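Long-range contacts in DUF6844 domain-containing protein (Francisella tularensis subsp. tularensis, PDB 4QVR), which is of unknown function but carries a signal sequence and a DUF6844 domain, and folds with two antiparallel sheets flanked by helices: residues 79-90 with 254-262; 329-337 with 355-364. All coordinates share one frame; numbering follows the deposited sequence. Where two conformers were deposited one is given.

Interaction 1 of 2, residues 79-90 with 254-262; sequences TDSKPVATTSQD and IKTFVVEKD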
ATOM      1  N   THR A  79      13.308   4.816 -11.874  1.00 67.14           N
ATOM      2  CA  THR A  79      14.443   5.059 -10.957  1.00 69.87           C
ATOM      3  C   THR A  79      15.012   3.740 -10.422  1.00 65.62           C
ATOM      4  O   THR A  79      14.270   2.785 -10.236  1.00 52.14           O
ATOM      5  CB  THR A  79      14.041   5.915  -9.727  1.00 69.84           C
ATOM      6  OG1 THR A  79      12.931   5.299  -9.052  1.00 69.72           O
ATOM      7  CG2 THR A  79      13.663   7.329 -10.135  1.00 71.92           C
ATOM      8  N   ASP A  80      16.329   3.697 -10.202  1.00 67.32           N
ATOM      9  CA  ASP A  80      16.981   2.503  -9.657  1.00 68.43           C
ATOM     10  C   ASP A  80      16.488   2.273  -8.248  1.00 62.68           C
ATOM     11  O   ASP A  80      16.155   3.239  -7.561  1.00 58.23           O
ATOM     12  CB  ASP A  80      18.510   2.657  -9.647  1.00 73.34           C
ATOM     13  CG  ASP A  80      19.134   2.479 -11.033  1.00 79.96           C
ATOM     14  OD1 ASP A  80      18.434   1.976 -11.943  1.00 78.87           O
ATOM     15  OD2 ASP A  80      20.336   2.818 -11.204  1.00 86.00           O
ATOM     16  N   SER A  81      16.428   1.002  -7.834  1.00 59.67           N
ATOM     17  CA  SER A  81      16.003   0.628  -6.482  1.00 60.18           C
ATOM     18  C   SER A  81      16.977  -0.385  -5.847  1.00 61.83           C
ATOM     19  O   SER A  81      16.614  -1.537  -5.516  1.00 55.09           O
ATOM     20  CB  SER A  81      14.570   0.079  -6.479  1.00 63.09           C
ATOM     21  OG  SER A  81      13.639   1.040  -6.972  1.00 68.79           O
ATOM     22  N   LYS A  82      18.216   0.061  -5.670  1.00 60.24           N
ATOM     23  CA  LYS A  82      19.265  -0.760  -5.057  1.00 62.21           C
ATOM     24  C   LYS A  82      19.036  -0.872  -3.533  1.00 59.67           C
ATOM     25  O   LYS A  82      18.433   0.008  -2.935  1.00 60.43           O
ATOM     26  CB  LYS A  82      20.647  -0.123  -5.315  1.00 63.15           C
ATOM     27  CG  LYS A  82      21.060  -0.041  -6.784  1.00 68.57           C
ATOM     28  CD  LYS A  82      22.356   0.751  -6.944  1.00 72.28           C
ATOM     29  CE  LYS A  82      22.769   0.906  -8.399  1.00 77.15           C
ATOM     30  NZ  LYS A  82      23.111  -0.402  -9.027  1.00 82.24           N
ATOM     31  N   PRO A  83      19.502  -1.957  -2.908  1.00 61.71           N
ATOM     32  CA  PRO A  83      19.375  -2.012  -1.462  1.00 61.78           C
ATOM     33  C   PRO A  83      20.085  -0.813  -0.851  1.00 62.37           C
ATOM     34  O   PRO A  83      21.212  -0.502  -1.238  1.00 63.60           O
ATOM     35  CB  PRO A  83      20.118  -3.300  -1.097  1.00 62.63           C
ATOM     36  CG  PRO A  83      19.976  -4.154  -2.307  1.00 65.67           C
ATOM     37  CD  PRO A  83      20.092  -3.196  -3.453  1.00 66.44           C
ATOM     38  N   VAL A  84      19.447  -0.145   0.093  1.00 61.60           N
ATOM     39  CA  VAL A  84      20.066   1.017   0.701  1.00 66.15           C
ATOM     40  C   VAL A  84      21.396   0.612   1.307  1.00 68.42           C
ATOM     41  O   VAL A  84      21.441  -0.251   2.176  1.00 67.80           O
ATOM     42  CB  VAL A  84      19.189   1.623   1.810  1.00 66.97           C
ATOM     43  CG1 VAL A  84      19.913   2.790   2.468  1.00 64.52           C
ATOM     44  CG2 VAL A  84      17.824   2.046   1.261  1.00 64.95           C
ATOM     45  N   ALA A  85      22.475   1.230   0.830  1.00 77.39           N
ATOM     46  CA  ALA A  85      23.825   0.961   1.345  1.00 82.61           C
ATOM     47  C   ALA A  85      24.002   1.603   2.720  1.00 84.43           C
ATOM     48  O   ALA A  85      23.430   2.674   3.009  1.00 82.86           O
ATOM     49  CB  ALA A  85      24.885   1.482   0.384  1.00 85.62           C
ATOM     50  N   THR A  86      24.793   0.948   3.564  1.00 83.77           N
ATOM     51  CA  THR A  86      25.039   1.430   4.914  1.00 84.21           C
ATOM     52  C   THR A  86      26.368   0.926   5.437  1.00 86.78           C
ATOM     53  O   THR A  86      26.519  -0.263   5.728  1.00 86.16           O
ATOM     54  CB  THR A  86      23.911   0.994   5.866  1.00 82.82           C
ATOM     55  OG1 THR A  86      22.690   1.631   5.464  1.00 84.36           O
ATOM     56  CG2 THR A  86      24.228   1.390   7.279  1.00 81.40           C
ATOM     57  N   THR A  87      27.316   1.852   5.565  1.00 86.97           N
ATOM     58  CA  THR A  87      28.667   1.550   6.053  1.00 90.26           C
ATOM     59  C   THR A  87      28.673   0.938   7.460  1.00 88.68           C
ATOM     60  O   THR A  87      27.674   0.973   8.176  1.00 85.80           O
ATOM     61  CB  THR A  87      29.542   2.829   6.057  1.00 92.80           C
ATOM     62  OG1 THR A  87      28.900   3.854   6.822  1.00 87.82           O
ATOM     63  CG2 THR A  87      29.765   3.355   4.642  1.00 94.84           C
ATOM     64  N   SER A  88      29.806   0.368   7.845  1.00 94.06           N
ATOM     65  CA  SER A  88      29.960  -0.222   9.174  1.00 97.87           C
ATOM     66  C   SER A  88      29.875   0.875  10.255  1.00 98.57           C
ATOM     67  O   SER A  88      29.358   0.657  11.360  1.00 98.08           O
ATOM     68  CB  SER A  88      31.304  -0.953   9.261  1.00103.17           C
ATOM     69  OG  SER A  88      31.505  -1.508  10.543  1.00104.86           O
ATOM     70  N   GLN A  89      30.386   2.054   9.902  1.00 95.64           N
ATOM     71  CA  GLN A  89      30.413   3.238  10.782  1.00 92.68           C
ATOM     72  C   GLN A  89      29.056   3.947  10.952  1.00 79.95           C
ATOM     73  O   GLN A  89      28.890   4.745  11.859  1.00 78.57           O
ATOM     74  CB  GLN A  89      31.473   4.225  10.262  1.00 98.50           C
ATOM     75  CG  GLN A  89      31.240   4.684   8.820  1.00 99.66           C
ATOM     76  CD  GLN A  89      32.487   5.217   8.131  1.00106.63           C
ATOM     77  OE1 GLN A  89      32.539   5.285   6.901  1.00107.64           O
ATOM     78  NE2 GLN A  89      33.505   5.568   8.910  1.00112.09           N
ATOM     79  N   ASP A  90      28.101   3.660  10.077  1.00 72.67           N
ATOM     80  CA  ASP A  90      26.756   4.247  10.157  1.00 66.07           C
ATOM     81  C   ASP A  90      26.065   3.657  11.363  1.00 62.29           C
ATOM     82  O   ASP A  90      25.771   2.476  11.383  1.00 62.48           O
ATOM     83  CB  ASP A  90      25.968   3.917   8.880  1.00 64.86           C
ATOM     84  CG  ASP A  90      24.559   4.524   8.851  1.00 61.86           C
ATOM     85  OD1 ASP A  90      24.057   5.065   9.862  1.00 59.92           O
ATOM     86  OD2 ASP A  90      23.936   4.450   7.776  1.00 62.50           O
ATOM     87  N   ILE A 254       4.603   4.795  -4.663  0.70 36.96           N
ATOM     88  CA  ILE A 254       5.386   5.301  -5.785  0.70 38.92           C
ATOM     89  C   ILE A 254       6.846   4.947  -5.722  0.70 36.97           C
ATOM     90  O   ILE A 254       7.505   4.958  -6.754  0.70 37.57           O
ATOM     91  CB  ILE A 254       5.187   6.799  -6.039  0.70 42.83           C
ATOM     92  CG1 ILE A 254       5.538   7.617  -4.810  0.70 41.73           C
ATOM     93  CG2 ILE A 254       3.742   7.061  -6.480  0.70 44.31           C
ATOM     94  CD1 ILE A 254       5.499   9.095  -5.109  0.70 47.27           C
ATOM     95  N   LYS A 255       7.324   4.578  -4.532  1.00 35.63           N
ATOM     96  CA  LYS A 255       8.683   4.195  -4.339  1.00 35.26           C
ATOM     97  C   LYS A 255       8.803   3.353  -3.076  1.00 34.22           C
ATOM     98  O   LYS A 255       8.159   3.640  -2.065  1.00 34.15           O
ATOM     99  CB  LYS A 255       9.502   5.471  -4.128  1.00 41.54           C
ATOM    100  CG  LYS A 255      11.017   5.275  -4.029  1.00 41.29           C
ATOM    101  CD  LYS A 255      11.587   4.948  -5.402  1.00 43.76           C
ATOM    102  CE  LYS A 255      13.007   4.436  -5.298  1.00 46.41           C
ATOM    103  NZ  LYS A 255      13.479   3.963  -6.611  1.00 51.56           N
ATOM    104  N   THR A 256       9.602   2.286  -3.134  1.00 33.04           N
ATOM    105  CA  THR A 256       9.863   1.465  -1.966  1.00 33.08           C
ATOM    106  C   THR A 256      11.354   1.385  -1.812  1.00 33.72           C
ATOM    107  O   THR A 256      12.067   1.594  -2.786  1.00 32.36           O
ATOM    108  CB  THR A 256       9.307   0.058  -2.087  1.00 34.62           C
ATOM    109  OG1 THR A 256       9.673  -0.491  -3.360  1.00 35.27           O
ATOM    110  CG2 THR A 256       7.800   0.083  -1.992  1.00 37.21           C
ATOM    111  N   PHE A 257      11.803   1.067  -0.595  1.00 32.14           N
ATOM    112  CA  PHE A 257      13.215   0.944  -0.241  1.00 34.18           C
ATOM    113  C   PHE A 257      13.416  -0.222   0.724  1.00 34.14           C
ATOM    114  O   PHE A 257      12.542  -0.500   1.549  1.00 31.39           O
ATOM    115  CB  PHE A 257      13.703   2.184   0.523  1.00 37.13           C
ATOM    116  CG  PHE A 257      13.620   3.458  -0.256  1.00 39.05           C
ATOM    117  CD1 PHE A 257      14.673   3.857  -1.064  1.00 42.16           C
ATOM    118  CD2 PHE A 257      12.519   4.277  -0.144  1.00 39.19           C
ATOM    119  CE1 PHE A 257      14.609   5.037  -1.780  1.00 40.79           C
ATOM    120  CE2 PHE A 257      12.452   5.453  -0.852  1.00 40.07           C
ATOM    121  CZ  PHE A 257      13.493   5.828  -1.675  1.00 41.65           C
ATOM    122  N   VAL A 258      14.561  -0.887   0.638  1.00 33.96           N
ATOM    123  CA  VAL A 258      14.834  -2.018   1.526  1.00 36.61           C
ATOM    124  C   VAL A 258      16.153  -1.839   2.249  1.00 37.49           C
ATOM    125  O   VAL A 258      17.112  -1.344   1.678  1.00 36.82           O
ATOM    126  CB  VAL A 258      14.850  -3.369   0.778  1.00 39.53           C
ATOM    127  CG1 VAL A 258      15.927  -3.415  -0.291  1.00 41.51           C
ATOM    128  CG2 VAL A 258      15.048  -4.514   1.759  1.00 43.79           C
ATOM    129  N   VAL A 259      16.172  -2.214   3.525  1.00 41.30           N
ATOM    130  CA  VAL A 259      17.375  -2.170   4.321  1.00 43.78           C
ATOM    131  C   VAL A 259      17.477  -3.445   5.182  1.00 43.39           C
ATOM    132  O   VAL A 259      16.488  -3.907   5.740  1.00 43.71           O
ATOM    133  CB  VAL A 259      17.403  -0.960   5.286  1.00 46.66           C
ATOM    134  CG1 VAL A 259      18.699  -0.945   6.098  1.00 50.14           C
ATOM    135  CG2 VAL A 259      17.307   0.332   4.549  1.00 53.80           C
ATOM    136  N   GLU A 260      18.668  -4.003   5.270  1.00 46.28           N
ATOM    137  CA  GLU A 260      18.917  -5.134   6.161  1.00 54.26           C
ATOM    138  C   GLU A 260      19.826  -4.681   7.298  1.00 56.59           C
ATOM    139  O   GLU A 260      20.934  -4.153   7.066  1.00 54.09           O
ATOM    140  CB  GLU A 260      19.569  -6.305   5.443  1.00 58.13           C
ATOM    141  CG  GLU A 260      18.750  -6.900   4.317  1.00 60.79           C
ATOM    142  CD  GLU A 260      19.431  -8.119   3.730  1.00 67.82           C
ATOM    143  OE1 GLU A 260      19.576  -9.139   4.447  1.00 66.68           O
ATOM    144  OE2 GLU A 260      19.804  -8.052   2.540  1.00 76.11           O
ATOM    145  N   LYS A 261      19.326  -4.826   8.518  1.00 59.11           N
ATOM    146  CA  LYS A 261      20.098  -4.527   9.713  1.00 64.11           C
ATOM    147  C   LYS A 261      19.647  -5.309  10.913  1.00 60.29           C
ATOM    148  O   LYS A 261      18.477  -5.590  11.073  1.00 55.52           O
ATOM    149  CB  LYS A 261      20.140  -3.031  10.055  1.00 68.55           C
ATOM    150  CG  LYS A 261      21.392  -2.355   9.518  1.00 76.91           C
ATOM    151  CD  LYS A 261      21.773  -1.098  10.276  1.00 77.78           C
ATOM    152  CE  LYS A 261      23.129  -0.601   9.783  1.00 84.84           C
ATOM    153  NZ  LYS A 261      23.624   0.638  10.461  1.00 85.88           N
ATOM    154  N   ASP A 262      20.620  -5.684  11.727  1.00 63.01           N
ATOM    155  CA  ASP A 262      20.378  -6.354  12.981  1.00 67.47           C
ATOM    156  C   ASP A 262      19.463  -7.554  12.875  1.00 65.13           C
ATOM    157  O   ASP A 262      18.507  -7.681  13.630  1.00 70.24           O
ATOM    158  CB  ASP A 262      19.799  -5.325  13.959  1.00 73.22           C
ATOM    159  CG  ASP A 262      20.759  -4.160  14.206  1.00 80.87           C
ATOM    160  OD1 ASP A 262      21.920  -4.427  14.634  1.00 87.34           O
ATOM    161  OD2 ASP A 262      20.352  -2.991  13.978  1.00 80.28           O
TER
HETATM  162  O   HOH W   1      16.151  -0.104  -1.762  1.00 44.99           O
HETATM  163  O   HOH W   2      20.749  -3.185   3.283  1.00 59.85           O
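Lys255 leaves its backbone with CG anti to N (chi1 -175°) and bends at chi2 (73°), which swings NZ out from the strand edge toward Thr79, Asp80 and Ser81. There Lys255 NZ donates three hydrogen bonds: to Thr79 OG1 (2.8 Å), to Asp80 O (2.9 Å), approached from above its carbonyl plane, and to Ser81 OG (2.9 Å). Both hydroxyls have a second partner, Ala76 O for Thr79 OG1 and Asp315 OD1 for Ser81 OG. Further along, Val84 N donates to Val258 O (3.1 Å, N-H...O 156°). One water bridges Lys82 O to Val258 N and a second bridges Val84 O to Glu260 N. Val84 aims its side chain at the strand: Val84 CB lies 3.6 Å from Val259 CG2, while Val84 CG2 meets Phe257 CB at 4.2 Å; Ile97 and Leu98 of helix 94-108 extend this apolar patch. Near the far end, Thr86 CG2 packs across the Lys261 chain, whose NZ bonds Arg92 O. Residues 81-86 thus run alongside and parallel to 251-261, an outermost strand of a three-stranded antiparallel sheet, and resemble an irregular edge strand whose pairing is completed by water.

Interaction 2 of 2, residues 329-337 with 355-364; sequences YILAYGQGS and QAAIMARANL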
ATOM      1  N   TYR A 329      -1.560   0.883 -17.030  1.00 69.70           N
ATOM      2  CA  TYR A 329      -1.344  -0.505 -16.766  1.00 67.40           C
ATOM      3  C   TYR A 329      -0.815  -0.572 -15.354  1.00 60.49           C
ATOM      4  O   TYR A 329      -0.310   0.415 -14.817  1.00 56.33           O
ATOM      5  CB  TYR A 329      -0.363  -1.099 -17.787  1.00 68.70           C
ATOM      6  CG  TYR A 329       0.955  -0.377 -17.813  1.00 68.88           C
ATOM      7  CD1 TYR A 329       1.829  -0.479 -16.754  1.00 62.19           C
ATOM      8  CD2 TYR A 329       1.328   0.402 -18.888  1.00 72.31           C
ATOM      9  CE1 TYR A 329       3.034   0.173 -16.754  1.00 66.42           C
ATOM     10  CE2 TYR A 329       2.547   1.062 -18.896  1.00 73.60           C
ATOM     11  CZ  TYR A 329       3.393   0.933 -17.821  1.00 69.91           C
ATOM     12  OH  TYR A 329       4.610   1.563 -17.785  1.00 75.67           O
ATOM     13  N   ILE A 330      -0.921  -1.739 -14.749  1.00 59.46           N
ATOM     14  CA  ILE A 330      -0.460  -1.918 -13.402  1.00 57.81           C
ATOM     15  C   ILE A 330       0.681  -2.913 -13.378  1.00 56.89           C
ATOM     16  O   ILE A 330       0.565  -3.991 -13.937  1.00 57.57           O
ATOM     17  CB  ILE A 330      -1.616  -2.415 -12.535  1.00 60.32           C
ATOM     18  CG1 ILE A 330      -2.710  -1.338 -12.548  1.00 65.72           C
ATOM     19  CG2 ILE A 330      -1.134  -2.712 -11.116  1.00 57.96           C
ATOM     20  CD1 ILE A 330      -4.077  -1.834 -12.170  1.00 70.16           C
ATOM     21  N   LEU A 331       1.788  -2.528 -12.751  1.00 52.73           N
ATOM     22  CA  LEU A 331       2.930  -3.402 -12.626  1.00 47.86           C
ATOM     23  C   LEU A 331       2.911  -3.924 -11.217  1.00 45.82           C
ATOM     24  O   LEU A 331       2.475  -3.235 -10.315  1.00 45.04           O
ATOM     25  CB  LEU A 331       4.225  -2.660 -12.859  1.00 47.24           C
ATOM     26  CG  LEU A 331       4.362  -1.979 -14.207  1.00 52.77           C
ATOM     27  CD1 LEU A 331       5.750  -1.361 -14.302  1.00 56.42           C
ATOM     28  CD2 LEU A 331       4.151  -2.974 -15.315  1.00 55.19           C
ATOM     29  N   ALA A 332       3.359  -5.159 -11.048  1.00 45.04           N
ATOM     30  CA  ALA A 332       3.428  -5.805  -9.757  1.00 45.13           C
ATOM     31  C   ALA A 332       4.774  -6.483  -9.673  1.00 48.23           C
ATOM     32  O   ALA A 332       5.139  -7.265 -10.568  1.00 47.77           O
ATOM     33  CB  ALA A 332       2.343  -6.837  -9.619  1.00 46.29           C
ATOM     34  N   TYR A 333       5.501  -6.185  -8.600  1.00 44.17           N
ATOM     35  CA  TYR A 333       6.813  -6.771  -8.355  1.00 45.36           C
ATOM     36  C   TYR A 333       6.727  -7.985  -7.481  1.00 46.05           C
ATOM     37  O   TYR A 333       5.858  -8.076  -6.634  1.00 54.61           O
ATOM     38  CB  TYR A 333       7.689  -5.763  -7.645  1.00 42.18           C
ATOM     39  CG  TYR A 333       7.895  -4.479  -8.419  1.00 44.26           C
ATOM     40  CD1 TYR A 333       8.761  -4.432  -9.494  1.00 46.77           C
ATOM     41  CD2 TYR A 333       7.250  -3.302  -8.044  1.00 47.36           C
ATOM     42  CE1 TYR A 333       8.968  -3.247 -10.208  1.00 49.60           C
ATOM     43  CE2 TYR A 333       7.469  -2.113  -8.729  1.00 46.62           C
ATOM     44  CZ  TYR A 333       8.323  -2.098  -9.822  1.00 47.87           C
ATOM     45  OH  TYR A 333       8.540  -0.930 -10.512  1.00 53.90           O
ATOM     46  N   GLY A 334       7.664  -8.902  -7.643  1.00 46.55           N
ATOM     47  CA  GLY A 334       7.689 -10.109  -6.839  1.00 43.04           C
ATOM     48  C   GLY A 334       9.060 -10.707  -6.850  1.00 42.78           C
ATOM     49  O   GLY A 334       9.791 -10.547  -7.806  1.00 42.84           O
ATOM     50  N   GLN A 335       9.415 -11.407  -5.783  1.00 43.97           N
ATOM     51  CA  GLN A 335      10.722 -12.032  -5.670  1.00 46.13           C
ATOM     52  C   GLN A 335      10.576 -13.428  -5.126  1.00 51.57           C
ATOM     53  O   GLN A 335       9.592 -13.716  -4.449  1.00 53.63           O
ATOM     54  CB  GLN A 335      11.636 -11.220  -4.741  1.00 45.11           C
ATOM     55  CG  GLN A 335      11.819  -9.810  -5.241  1.00 46.36           C
ATOM     56  CD  GLN A 335      12.706  -8.944  -4.378  1.00 45.20           C
ATOM     57  OE1 GLN A 335      13.394  -9.409  -3.481  1.00 47.98           O
ATOM     58  NE2 GLN A 335      12.703  -7.663  -4.676  1.00 45.01           N
ATOM     59  N   GLY A 336      11.548 -14.290  -5.441  1.00 53.50           N
ATOM     60  CA  GLY A 336      11.583 -15.653  -4.944  1.00 56.47           C
ATOM     61  C   GLY A 336      13.041 -16.054  -4.797  1.00 62.89           C
ATOM     62  O   GLY A 336      13.929 -15.297  -5.178  1.00 61.97           O
ATOM     63  N   SER A 337      13.296 -17.229  -4.227  1.00 66.54           N
ATOM     64  CA  SER A 337      14.656 -17.721  -4.060  1.00 73.66           C
ATOM     65  C   SER A 337      14.637 -19.237  -4.035  1.00 81.19           C
ATOM     66  O   SER A 337      13.562 -19.834  -3.940  1.00 83.42           O
ATOM     67  CB  SER A 337      15.277 -17.192  -2.771  1.00 72.93           C
ATOM     68  OG  SER A 337      14.511 -17.590  -1.655  1.00 73.86           O
ATOM     69  N   GLN A 355       7.876 -18.726  -8.023  1.00 70.25           N
ATOM     70  CA  GLN A 355       7.525 -18.193  -6.696  1.00 70.40           C
ATOM     71  C   GLN A 355       7.540 -16.689  -6.615  1.00 67.31           C
ATOM     72  O   GLN A 355       6.864 -16.113  -5.757  1.00 66.67           O
ATOM     73  CB  GLN A 355       8.350 -18.817  -5.569  1.00 76.74           C
ATOM     74  CG  GLN A 355       7.826 -20.208  -5.228  1.00 90.89           C
ATOM     75  CD  GLN A 355       8.322 -20.736  -3.903  1.00104.23           C
ATOM     76  OE1 GLN A 355       7.563 -21.354  -3.149  1.00114.70           O
ATOM     77  NE2 GLN A 355       9.592 -20.486  -3.598  1.00111.78           N
ATOM     78  N   ALA A 356       8.301 -16.055  -7.502  1.00 65.54           N
ATOM     79  CA  ALA A 356       8.321 -14.610  -7.583  1.00 63.50           C
ATOM     80  C   ALA A 356       6.973 -14.140  -8.133  1.00 62.50           C
ATOM     81  O   ALA A 356       6.490 -13.077  -7.769  1.00 59.21           O
ATOM     82  CB  ALA A 356       9.472 -14.127  -8.458  1.00 60.94           C
ATOM     83  N   ALA A 357       6.369 -14.929  -9.016  1.00 68.57           N
ATOM     84  CA  ALA A 357       5.042 -14.595  -9.569  1.00 69.90           C
ATOM     85  C   ALA A 357       3.939 -14.775  -8.519  1.00 69.73           C
ATOM     86  O   ALA A 357       2.905 -14.140  -8.590  1.00 75.48           O
ATOM     87  CB  ALA A 357       4.742 -15.432 -10.794  1.00 72.33           C
ATOM     88  N   ILE A 358       4.167 -15.644  -7.548  1.00 70.31           N
ATOM     89  CA  ILE A 358       3.211 -15.842  -6.469  1.00 71.33           C
ATOM     90  C   ILE A 358       3.084 -14.557  -5.670  1.00 66.69           C
ATOM     91  O   ILE A 358       1.966 -14.149  -5.338  1.00 64.76           O
ATOM     92  CB  ILE A 358       3.650 -16.967  -5.494  1.00 75.68           C
ATOM     93  CG1 ILE A 358       3.637 -18.341  -6.182  1.00 82.82           C
ATOM     94  CG2 ILE A 358       2.741 -17.023  -4.272  1.00 78.23           C
ATOM     95  CD1 ILE A 358       4.170 -19.475  -5.310  1.00 83.29           C
HETATM   96  N   MSE A 359       4.224 -13.926  -5.355  0.70 63.02           N
HETATM   97  CA  MSE A 359       4.226 -12.700  -4.562  0.70 58.78           C
HETATM   98  C   MSE A 359       3.664 -11.565  -5.381  0.70 53.52           C
HETATM   99  O   MSE A 359       2.853 -10.795  -4.881  0.70 47.71           O
HETATM  100  CB  MSE A 359       5.602 -12.337  -3.986  0.70 61.15           C
HETATM  101  CG  MSE A 359       6.243 -13.436  -3.108  0.70 66.29           C
HETATM  102 SE   MSE A 359       5.222 -13.867  -1.465  0.70 73.35          SE
HETATM  103  CE  MSE A 359       6.593 -14.806  -0.414  0.70 74.42           C
ATOM    104  N   ALA A 360       4.070 -11.457  -6.643  1.00 51.83           N
ATOM    105  CA  ALA A 360       3.579 -10.387  -7.507  1.00 50.09           C
ATOM    106  C   ALA A 360       2.057 -10.440  -7.635  1.00 55.20           C
ATOM    107  O   ALA A 360       1.383  -9.404  -7.622  1.00 53.50           O
ATOM    108  CB  ALA A 360       4.239 -10.457  -8.872  1.00 49.91           C
ATOM    109  N   ARG A 361       1.523 -11.654  -7.715  1.00 58.79           N
ATOM    110  CA  ARG A 361       0.101 -11.855  -7.832  1.00 62.68           C
ATOM    111  C   ARG A 361      -0.601 -11.446  -6.540  1.00 61.98           C
ATOM    112  O   ARG A 361      -1.630 -10.776  -6.581  1.00 62.23           O
ATOM    113  CB  ARG A 361      -0.196 -13.315  -8.152  1.00 73.40           C
ATOM    114  CG  ARG A 361      -1.653 -13.578  -8.476  1.00 80.88           C
ATOM    115  CD  ARG A 361      -1.955 -15.055  -8.651  1.00 86.15           C
ATOM    116  NE  ARG A 361      -3.373 -15.225  -8.946  1.00 90.83           N
ATOM    117  CZ  ARG A 361      -4.344 -15.192  -8.036  1.00 91.19           C
ATOM    118  NH1 ARG A 361      -4.072 -14.997  -6.746  1.00 90.77           N
ATOM    119  NH2 ARG A 361      -5.600 -15.341  -8.421  1.00 93.27           N
ATOM    120  N   ALA A 362      -0.057 -11.850  -5.394  1.00 59.01           N
ATOM    121  CA  ALA A 362      -0.644 -11.473  -4.123  1.00 57.17           C
ATOM    122  C   ALA A 362      -0.694  -9.934  -3.988  1.00 53.21           C
ATOM    123  O   ALA A 362      -1.605  -9.380  -3.368  1.00 59.50           O
ATOM    124  CB  ALA A 362       0.115 -12.108  -2.968  1.00 58.44           C
ATOM    125  N   ASN A 363       0.278  -9.237  -4.562  1.00 50.66           N
ATOM    126  CA  ASN A 363       0.276  -7.777  -4.541  1.00 43.51           C
ATOM    127  C   ASN A 363      -0.953  -7.223  -5.293  1.00 45.34           C
ATOM    128  O   ASN A 363      -1.584  -6.243  -4.869  1.00 43.59           O
ATOM    129  CB  ASN A 363       1.569  -7.232  -5.147  1.00 45.40           C
ATOM    130  CG  ASN A 363       2.759  -7.314  -4.198  1.00 43.30           C
ATOM    131  OD1 ASN A 363       2.621  -7.251  -2.983  1.00 48.27           O
ATOM    132  ND2 ASN A 363       3.928  -7.395  -4.757  1.00 44.08           N
ATOM    133  N   LEU A 364      -1.299  -7.849  -6.415  1.00 46.30           N
ATOM    134  CA  LEU A 364      -2.474  -7.443  -7.169  1.00 49.20           C
ATOM    135  C   LEU A 364      -3.760  -7.776  -6.413  1.00 50.28           C
ATOM    136  O   LEU A 364      -4.686  -6.977  -6.397  1.00 53.71           O
ATOM    137  CB  LEU A 364      -2.488  -8.071  -8.568  1.00 52.60           C
ATOM    138  CG  LEU A 364      -1.396  -7.546  -9.520  1.00 53.48           C
ATOM    139  CD1 LEU A 364      -1.399  -8.364 -10.799  1.00 58.00           C
ATOM    140  CD2 LEU A 364      -1.570  -6.056  -9.819  1.00 48.77           C
TER
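Ala332 sets its methyl group over the helix backbone, Ala332 CB lying 3.4 Å from Ala360 O, and touches the branch point of Leu364 (CB to CG 3.8 Å). Leu364 starts with CG beside its backbone N (chi1 -68°), and its CD2 extends to Ile330 CG2 at 3.6 Å, so one leucine spans two successive inward-facing strand positions, 330 and 332. Next along that face comes Gly334, then Gly336. Neither has a side chain to hold the helix off, consistent with a closest approach of 5.5 Å between the axes of strand 329-337 and helix 355-364, whose N-to-C directions make 147°, roughly antiparallel.

At this range backbone touches backbone, and three CA-H...O contacts record it. Gly334 CA faces Ala356 O at 3.3 Å, Ala360 CA faces Tyr333 O at 3.4 Å, and Ala356 CA faces Gln335 O at 3.5 Å. Small residues thus occupy both sides of the interface. The same Tyr333 O also receives Asn363 ND2 at 2.8 Å, but the bond is strongly bent (119° at the hydrogen) and weak; the other end of that amide, OD1, is hydrogen-bonded to Gln139, which helps fix its rotation. In one of its two conformers Met359, present as selenomethionine, lays CG by Gln335 O before its chain bends at chi2 and leads the selenium away.

Strand 328-337 is an inner strand of its four-stranded antiparallel sheet, between 318-322 and 440-448. Helix 349-370 lies against one face and touches both neighbours, Leu364 through Ile318 and Ala360 through Leu446, while helix 134-159 packs beside it, meeting that conformer of Met359 at Asp136 and Gln139 and Asn363 at Phe142.

In the fold
Interaction 1 closes before interaction 2 opens along the chain, and the two do not touch: their centres are 20 Å apart and their nearest atoms about 6 Å. They belong to different sheets, yet common neighbours connect them. Phe142 of helix 134-159 touches Thr256 in one and Asn363 in the other. The stretch from Met313 to Tyr316 serves both as well: Pro83 packs on Met313 and Thr256 OG1 bonds Gly314 O and Tyr316 N, while Gln335 NE2 bonds Met313 O and Tyr333 contacts Asp315. Interaction 1 is only partly buried and water-bridged, whereas interaction 2 is buried. No active site or ligand is known against which to place either.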